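Local structure of putative chorismate mutase (Yersinia pestis biovar Microtus str. 91001, 2GBB) at residues Met45-Ser50 and Leu103-Leu108; Leu51-Glu56 and Glu109-Glu114. The protein catalyses the Claisen rearrangement of chorismate to prephenate as a secreted, all-helical chorismate mutase. All blocks are in the same frame, centred on the assembly; numbering follows the deposited sequence.

Interaction 1 of 2, residues Met45-Ser50 and Leu103-Leu108; sequences MAQAES and LSTKIL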
HETATM    1  N   MSE A  45      -0.919 -17.101 -20.432  1.00 29.05           N
HETATM    2  CA  MSE A  45      -0.354 -18.377 -20.879  1.00 33.29           C
HETATM    3  C   MSE A  45      -1.039 -18.957 -22.133  1.00 32.45           C
HETATM    4  O   MSE A  45      -0.379 -19.541 -22.986  1.00 31.82           O
HETATM    5  CB  MSE A  45      -0.295 -19.411 -19.746  1.00 31.75           C
HETATM    6  CG  MSE A  45       0.786 -19.088 -18.700  1.00 35.68           C
HETATM    7 SE   MSE A  45       0.798 -20.438 -17.290  0.60 42.66          SE
HETATM    8  CE  MSE A  45       0.747 -22.094 -18.466  1.00 39.21           C
ATOM      9  N   ALA A  46      -2.351 -18.791 -22.246  1.00 32.23           N
ATOM     10  CA  ALA A  46      -3.039 -19.232 -23.435  1.00 33.43           C
ATOM     11  C   ALA A  46      -2.677 -18.341 -24.647  1.00 35.07           C
ATOM     12  O   ALA A  46      -2.529 -18.846 -25.724  1.00 36.85           O
ATOM     13  CB  ALA A  46      -4.543 -19.267 -23.188  1.00 32.29           C
ATOM     14  N   GLN A  47      -2.543 -17.030 -24.482  1.00 35.79           N
ATOM     15  CA  GLN A  47      -2.099 -16.156 -25.572  1.00 37.37           C
ATOM     16  C   GLN A  47      -0.687 -16.490 -26.043  1.00 38.53           C
ATOM     17  O   GLN A  47      -0.451 -16.695 -27.241  1.00 39.12           O
ATOM     18  CB  GLN A  47      -2.178 -14.689 -25.179  1.00 37.35           C
ATOM     19  CG  GLN A  47      -3.569 -14.156 -25.120  1.00 40.82           C
ATOM     20  CD  GLN A  47      -3.651 -12.730 -24.678  1.00 44.27           C
ATOM     21  OE1 GLN A  47      -4.357 -11.947 -25.294  1.00 48.36           O
ATOM     22  NE2 GLN A  47      -2.946 -12.371 -23.588  1.00 47.56           N
ATOM     23  N   ALA A  48       0.251 -16.543 -25.104  1.00 39.55           N
ATOM     24  CA  ALA A  48       1.605 -17.052 -25.364  1.00 41.64           C
ATOM     25  C   ALA A  48       1.648 -18.311 -26.294  1.00 42.57           C
ATOM     26  O   ALA A  48       2.404 -18.356 -27.268  1.00 43.35           O
ATOM     27  CB  ALA A  48       2.358 -17.286 -24.015  1.00 41.54           C
ATOM     28  N   GLU A  49       0.818 -19.297 -25.990  1.00 43.43           N
ATOM     29  CA  GLU A  49       0.504 -20.443 -26.870  1.00 44.44           C
ATOM     30  C   GLU A  49       0.191 -20.097 -28.335  1.00 44.10           C
ATOM     31  O   GLU A  49       0.707 -20.741 -29.270  1.00 45.20           O
ATOM     32  CB  GLU A  49      -0.765 -21.129 -26.329  1.00 44.56           C
ATOM     33  CG  GLU A  49      -0.622 -22.389 -25.500  1.00 46.08           C
ATOM     34  CD  GLU A  49      -1.894 -23.286 -25.641  1.00 48.02           C
ATOM     35  OE1 GLU A  49      -2.999 -22.815 -25.247  1.00 49.28           O
ATOM     36  OE2 GLU A  49      -1.796 -24.445 -26.166  1.00 49.20           O
ATOM     37  N   SER A  50      -0.711 -19.137 -28.551  1.00 42.52           N
ATOM     38  CA  SER A  50      -1.081 -18.763 -29.922  1.00 41.73           C
ATOM     39  C   SER A  50       0.034 -17.971 -30.630  1.00 40.91           C
ATOM     40  O   SER A  50       0.082 -17.895 -31.854  1.00 41.79           O
ATOM     41  CB  SER A  50      -2.447 -18.043 -29.976  1.00 40.87           C
ATOM     42  OG  SER A  50      -2.504 -16.881 -29.149  1.00 42.24           O
ATOM     43  N   LEU A 103      -3.402  -4.524 -23.571  1.00 29.36           N
ATOM     44  CA  LEU A 103      -1.977  -4.202 -23.492  1.00 29.01           C
ATOM     45  C   LEU A 103      -1.142  -5.435 -23.189  1.00 29.22           C
ATOM     46  O   LEU A 103      -0.033  -5.635 -23.726  1.00 29.50           O
ATOM     47  CB  LEU A 103      -1.735  -3.125 -22.433  1.00 28.57           C
ATOM     48  CG  LEU A 103      -1.415  -1.663 -22.730  1.00 28.67           C
ATOM     49  CD1 LEU A 103      -0.640  -1.476 -24.040  1.00 29.57           C
ATOM     50  CD2 LEU A 103      -2.604  -0.743 -22.678  1.00 30.42           C
ATOM     51  N   SER A 104      -1.695  -6.282 -22.329  1.00 28.63           N
ATOM     52  CA  SER A 104      -1.101  -7.559 -22.039  1.00 30.04           C
ATOM     53  C   SER A 104      -0.866  -8.411 -23.333  1.00 29.44           C
ATOM     54  O   SER A 104       0.248  -8.963 -23.544  1.00 27.72           O
ATOM     55  CB  SER A 104      -1.942  -8.259 -20.968  1.00 29.83           C
ATOM     56  OG  SER A 104      -1.311  -9.433 -20.627  1.00 36.19           O
ATOM     57  N   THR A 105      -1.864  -8.443 -24.219  1.00 28.88           N
ATOM     58  CA  THR A 105      -1.709  -9.086 -25.535  1.00 29.43           C
ATOM     59  C   THR A 105      -0.564  -8.472 -26.355  1.00 29.58           C
ATOM     60  O   THR A 105       0.241  -9.197 -26.920  1.00 30.35           O
ATOM     61  CB  THR A 105      -3.001  -8.968 -26.405  1.00 30.23           C
ATOM     62  OG1 THR A 105      -4.123  -9.354 -25.626  1.00 31.80           O
ATOM     63  CG2 THR A 105      -2.952  -9.855 -27.666  1.00 29.68           C
ATOM     64  N   LYS A 106      -0.533  -7.141 -26.417  1.00 28.82           N
ATOM     65  CA  LYS A 106       0.441  -6.394 -27.211  1.00 29.23           C
ATOM     66  C   LYS A 106       1.861  -6.631 -26.721  1.00 29.74           C
ATOM     67  O   LYS A 106       2.803  -6.743 -27.515  1.00 30.38           O
ATOM     68  CB  LYS A 106       0.096  -4.920 -27.204  1.00 28.54           C
ATOM     69  CG  LYS A 106      -1.192  -4.621 -27.979  1.00 29.76           C
ATOM     70  CD  LYS A 106      -1.271  -3.143 -28.343  1.00 35.75           C
ATOM     71  CE  LYS A 106      -2.690  -2.731 -28.781  1.00 40.64           C
ATOM     72  NZ  LYS A 106      -2.647  -1.273 -29.205  1.00 44.49           N
ATOM     73  N   ILE A 107       2.003  -6.771 -25.414  1.00 28.46           N
ATOM     74  CA  ILE A 107       3.301  -7.037 -24.822  1.00 27.55           C
ATOM     75  C   ILE A 107       3.810  -8.412 -25.282  1.00 27.24           C
ATOM     76  O   ILE A 107       4.938  -8.558 -25.693  1.00 27.60           O
ATOM     77  CB  ILE A 107       3.212  -6.924 -23.240  1.00 27.06           C
ATOM     78  CG1 ILE A 107       3.067  -5.449 -22.822  1.00 26.25           C
ATOM     79  CG2 ILE A 107       4.408  -7.607 -22.573  1.00 24.76           C
ATOM     80  CD1 ILE A 107       2.425  -5.233 -21.444  1.00 27.30           C
ATOM     81  N   LEU A 108       2.958  -9.417 -25.219  1.00 27.83           N
ATOM     82  CA  LEU A 108       3.332 -10.762 -25.632  1.00 28.55           C
ATOM     83  C   LEU A 108       3.605 -10.882 -27.149  1.00 28.76           C
ATOM     84  O   LEU A 108       4.506 -11.608 -27.556  1.00 27.69           O
ATOM     85  CB  LEU A 108       2.231 -11.753 -25.237  1.00 28.37           C
ATOM     86  CG  LEU A 108       1.936 -11.967 -23.750  1.00 28.66           C
ATOM     87  CD1 LEU A 108       0.958 -13.158 -23.639  1.00 26.31           C
ATOM     88  CD2 LEU A 108       3.174 -12.249 -23.005  1.00 25.94           C
TER

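Interaction 2 of 2, residues Leu51-Glu56 and Glu109-Glu114; sequences LGLNGE and EQIAEE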
ATOM      1  N   LEU A  51       0.961 -17.411 -29.858  1.00 38.67           N
ATOM      2  CA  LEU A  51       1.991 -16.573 -30.435  1.00 36.09           C
ATOM      3  C   LEU A  51       3.328 -17.281 -30.619  1.00 35.42           C
ATOM      4  O   LEU A  51       4.310 -16.642 -31.005  1.00 35.61           O
ATOM      5  CB  LEU A  51       2.164 -15.311 -29.581  1.00 35.59           C
ATOM      6  CG  LEU A  51       0.937 -14.416 -29.448  1.00 33.23           C
ATOM      7  CD1 LEU A  51       1.139 -13.392 -28.300  1.00 31.09           C
ATOM      8  CD2 LEU A  51       0.620 -13.708 -30.769  1.00 36.38           C
ATOM      9  N   GLY A  52       3.373 -18.593 -30.393  1.00 33.07           N
ATOM     10  CA  GLY A  52       4.616 -19.321 -30.544  1.00 31.71           C
ATOM     11  C   GLY A  52       5.565 -19.149 -29.359  1.00 30.95           C
ATOM     12  O   GLY A  52       6.751 -19.396 -29.472  1.00 30.19           O
ATOM     13  N   LEU A  53       5.038 -18.710 -28.213  1.00 30.10           N
ATOM     14  CA  LEU A  53       5.832 -18.568 -27.018  1.00 30.02           C
ATOM     15  C   LEU A  53       5.702 -19.832 -26.194  1.00 30.76           C
ATOM     16  O   LEU A  53       4.683 -20.516 -26.253  1.00 31.47           O
ATOM     17  CB  LEU A  53       5.416 -17.325 -26.209  1.00 28.73           C
ATOM     18  CG  LEU A  53       5.679 -15.974 -26.930  1.00 30.19           C
ATOM     19  CD1 LEU A  53       5.027 -14.775 -26.235  1.00 27.68           C
ATOM     20  CD2 LEU A  53       7.193 -15.709 -27.125  1.00 25.77           C
ATOM     21  N   ASN A  54       6.753 -20.159 -25.458  1.00 30.85           N
ATOM     22  CA  ASN A  54       6.664 -21.150 -24.405  1.00 31.36           C
ATOM     23  C   ASN A  54       5.785 -20.660 -23.212  1.00 31.02           C
ATOM     24  O   ASN A  54       6.193 -19.762 -22.481  1.00 30.09           O
ATOM     25  CB  ASN A  54       8.080 -21.457 -23.928  1.00 31.99           C
ATOM     26  CG  ASN A  54       8.145 -22.641 -22.994  1.00 35.37           C
ATOM     27  OD1 ASN A  54       7.503 -22.527 -21.856  1.00 37.39           O
ATOM     28  ND2 ASN A  54       8.802 -23.640 -23.288  1.00 33.53           N
ATOM     29  N   GLY A  55       4.613 -21.278 -23.034  1.00 30.03           N
ATOM     30  CA  GLY A  55       3.590 -20.887 -22.052  1.00 32.34           C
ATOM     31  C   GLY A  55       4.075 -20.719 -20.618  1.00 32.23           C
ATOM     32  O   GLY A  55       3.899 -19.681 -20.024  1.00 31.69           O
ATOM     33  N   GLU A  56       4.740 -21.738 -20.096  1.00 32.12           N
ATOM     34  CA  GLU A  56       5.342 -21.697 -18.759  1.00 32.38           C
ATOM     35  C   GLU A  56       6.468 -20.609 -18.604  1.00 32.01           C
ATOM     36  O   GLU A  56       6.603 -19.985 -17.534  1.00 30.61           O
ATOM     37  CB  GLU A  56       5.887 -23.081 -18.386  0.70 33.00           C
ATOM     38  CG  GLU A  56       6.077 -23.316 -16.901  0.70 37.72           C
ATOM     39  CD  GLU A  56       4.939 -24.111 -16.270  0.70 45.28           C
ATOM     40  OE1 GLU A  56       3.789 -23.602 -16.252  0.70 45.89           O
ATOM     41  OE2 GLU A  56       5.203 -25.247 -15.778  0.70 48.54           O
ATOM     42  N   GLU A 109       2.797 -10.204 -27.947  1.00 28.62           N
ATOM     43  CA  GLU A 109       3.012 -10.117 -29.391  1.00 30.90           C
ATOM     44  C   GLU A 109       4.356  -9.459 -29.688  1.00 31.05           C
ATOM     45  O   GLU A 109       5.115  -9.951 -30.525  1.00 32.38           O
ATOM     46  CB  GLU A 109       1.900  -9.322 -30.091  1.00 29.08           C
ATOM     47  CG  GLU A 109       0.576 -10.020 -30.031  1.00 33.11           C
ATOM     48  CD  GLU A 109      -0.562  -9.205 -30.636  1.00 34.94           C
ATOM     49  OE1 GLU A 109      -0.647  -7.975 -30.463  1.00 34.79           O
ATOM     50  OE2 GLU A 109      -1.406  -9.813 -31.289  1.00 40.11           O
ATOM     51  N   GLN A 110       4.665  -8.371 -28.985  1.00 31.12           N
ATOM     52  CA  GLN A 110       5.916  -7.680 -29.207  1.00 30.17           C
ATOM     53  C   GLN A 110       7.144  -8.501 -28.805  1.00 30.70           C
ATOM     54  O   GLN A 110       8.186  -8.496 -29.508  1.00 30.11           O
ATOM     55  CB  GLN A 110       5.901  -6.348 -28.457  1.00 31.02           C
ATOM     56  CG  GLN A 110       7.028  -5.382 -28.842  1.00 32.53           C
ATOM     57  CD  GLN A 110       7.128  -5.140 -30.346  1.00 36.11           C
ATOM     58  OE1 GLN A 110       6.133  -4.886 -31.011  1.00 38.79           O
ATOM     59  NE2 GLN A 110       8.336  -5.215 -30.875  1.00 36.05           N
ATOM     60  N   ILE A 111       7.065  -9.154 -27.652  1.00 29.68           N
ATOM     61  CA  ILE A 111       8.135 -10.061 -27.223  1.00 30.21           C
ATOM     62  C   ILE A 111       8.375 -11.216 -28.219  1.00 31.26           C
ATOM     63  O   ILE A 111       9.532 -11.540 -28.536  1.00 30.53           O
ATOM     64  CB  ILE A 111       7.873 -10.642 -25.801  1.00 29.72           C
ATOM     65  CG1 ILE A 111       8.149  -9.572 -24.727  1.00 29.03           C
ATOM     66  CG2 ILE A 111       8.785 -11.834 -25.544  1.00 28.25           C
ATOM     67  CD1 ILE A 111       7.643  -9.954 -23.281  1.00 29.68           C
ATOM     68  N   ALA A 112       7.296 -11.831 -28.698  1.00 32.21           N
ATOM     69  CA  ALA A 112       7.401 -12.934 -29.657  1.00 33.85           C
ATOM     70  C   ALA A 112       8.093 -12.435 -30.925  1.00 35.50           C
ATOM     71  O   ALA A 112       9.091 -12.995 -31.346  1.00 35.52           O
ATOM     72  CB  ALA A 112       6.008 -13.505 -29.998  1.00 33.43           C
ATOM     73  N   GLU A 113       7.558 -11.372 -31.527  1.00 36.80           N
ATOM     74  CA  GLU A 113       8.206 -10.721 -32.667  1.00 38.63           C
ATOM     75  C   GLU A 113       9.726 -10.500 -32.414  1.00 38.45           C
ATOM     76  O   GLU A 113      10.587 -10.974 -33.193  1.00 38.57           O
ATOM     77  CB  GLU A 113       7.479  -9.407 -32.999  1.00 39.09           C
ATOM     78  CG  GLU A 113       7.806  -8.800 -34.390  1.00 44.96           C
ATOM     79  CD  GLU A 113       8.728  -7.545 -34.315  1.00 51.76           C
ATOM     80  OE1 GLU A 113       9.751  -7.584 -33.595  1.00 53.08           O
ATOM     81  OE2 GLU A 113       8.428  -6.516 -34.994  1.00 55.87           O
ATOM     82  N   GLU A 114      10.064  -9.822 -31.322  1.00 38.15           N
ATOM     83  CA  GLU A 114      11.457  -9.499 -31.048  1.00 38.52           C
ATOM     84  C   GLU A 114      12.354 -10.714 -30.921  1.00 38.23           C
ATOM     85  O   GLU A 114      13.489 -10.718 -31.389  1.00 37.47           O
ATOM     86  CB  GLU A 114      11.576  -8.612 -29.807  1.00 38.54           C
ATOM     87  CG  GLU A 114      10.926  -7.230 -30.043  1.00 41.72           C
ATOM     88  CD  GLU A 114      11.451  -6.142 -29.125  1.00 45.82           C
ATOM     89  OE1 GLU A 114      12.548  -6.311 -28.544  1.00 48.96           O
ATOM     90  OE2 GLU A 114      10.765  -5.111 -28.981  1.00 47.46           O
TER

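Interaction 1 of 2, residues Met45-Ser50 and Leu103-Leu108
Gln47 and Leu108 reach across the gap between helix 34-50 and helix 93-117, two members of the α-helical bundle of this chorismate mutase. The axes of 45-50 and 103-108 cross at -40° and come no nearer than 10.1 Å, so fairly long side chains have to close the distance. Gln47 does most of it. Its CG lies anti to the carbonyl carbon (chi1 -73°) and the chain beyond runs extended, which carries the amide straight over to Thr105. There Thr105 OG1 donates to Gln47 OE1 at 2.6 Å, a short bond that comes in tilted 22° from the amide plane. The two side chains meet at about a right angle, and Thr105 CG2 sits 3.5 Å from the same Gln47 OE1. The other branch of the amide turns to the apolar side, with Gln47 NE2 lying 4.0 Å from Leu108 CD1.

That leucine methyl is the apolar half of the contact. Leu108 CD1 packs on the base of the glutamine, 3.8 Å from Gln47 CB, and reaches the backbone next door, 3.8 Å from Ala48 N. Ala48 CB is a looser neighbour, 4.4 Å from Leu108 CD1. Ile58 of helix 55-82 touches both Ala48 and Leu108, so a third helix covers this side.

Further out, Thr105 OG1 also pairs with Gly101 O one turn earlier; the two carbonyl oxygens compete for, or share, the single hydroxyl proton, and both probably restrict its rotation. Ser104, one residue back, touches Arg13, a probable substrate-binding residue, which suggests that this part of helix 93-117 borders the substrate site. Behind Gln47 helix 34-50 is ending, and its last turn is tied by a side chain: Ser50 OG donates to Gln47 O at 2.8 Å, in the carbonyl plane and on a lone pair.

Interaction 2 of 2, residues Leu51-Glu56 and Glu109-Glu114
Leu51 O accepts a hydrogen bond from Lys116 NZ and rests 3.7 Å from Ala112 CB, where the turn between helix 34-50 and helix 55-82 folds against helix 93-117 of the bundle. Leu51 and Leu53 make the contact from the side of the turn. Leu51 holds its CG anti to the carbonyl carbon (chi1 -61°) and lays both methyls against one side of Glu109: Leu51 CD2 is 3.8 Å from Glu109 CG, and Leu51 CD1 lies 3.6 Å from Glu109 N. The glutamate is met by its aliphatic part, while its extended chain takes the carboxylate outward.

Leu53 covers the next turn, with Leu53 CD2 placed 3.8 Å from Ala112 CB. The small alanine lets the turn come close, and Ile111 CG2 is a looser partner of the same leucine methyl. Between the leucines Gly52 adopts left-handed backbone angles (phi 78°), at which a CB would be jammed against the carbonyl O of Leu51. Gly52 and Asn54 also make backbone hydrogen bonds to Lys156 and Lys154 of the C-terminal tail. Asn54 is the N-cap of helix 55-82, its OD1 taking a backbone N in the first turn.

On helix 93-117 the Glu114 carboxylate takes Gly4 N on OE1 and Gln5 N on OE2, near the Cys3-Cys118 disulfide; Gln110 NE2 adds a bond of 3.1 Å to the anti lone pair of Glu114 OE2.

How the interactions relate
Both interactions pack one side of helix 93-117 against consecutive pieces of chain: interaction 1 uses the last turns of helix 34-50, interaction 2 the turn that leads into helix 55-82. Both are largely buried, but their chemistry differs. Interaction 1 combines a side-chain hydrogen bond with a leucine contact, whereas 51-56 and 109-114 meet almost entirely through apolar groups, with the exposed Glu109 at the border. The two join directly. Ala48 O probably accepts a hydrogen bond from Leu53 N (2.8 Å). Separately, Leu108 CB packs 3.6 Å from Leu51 CD1, so the apolar parts of the two contacts touch. Interaction 1 lies nearer the chain's centre.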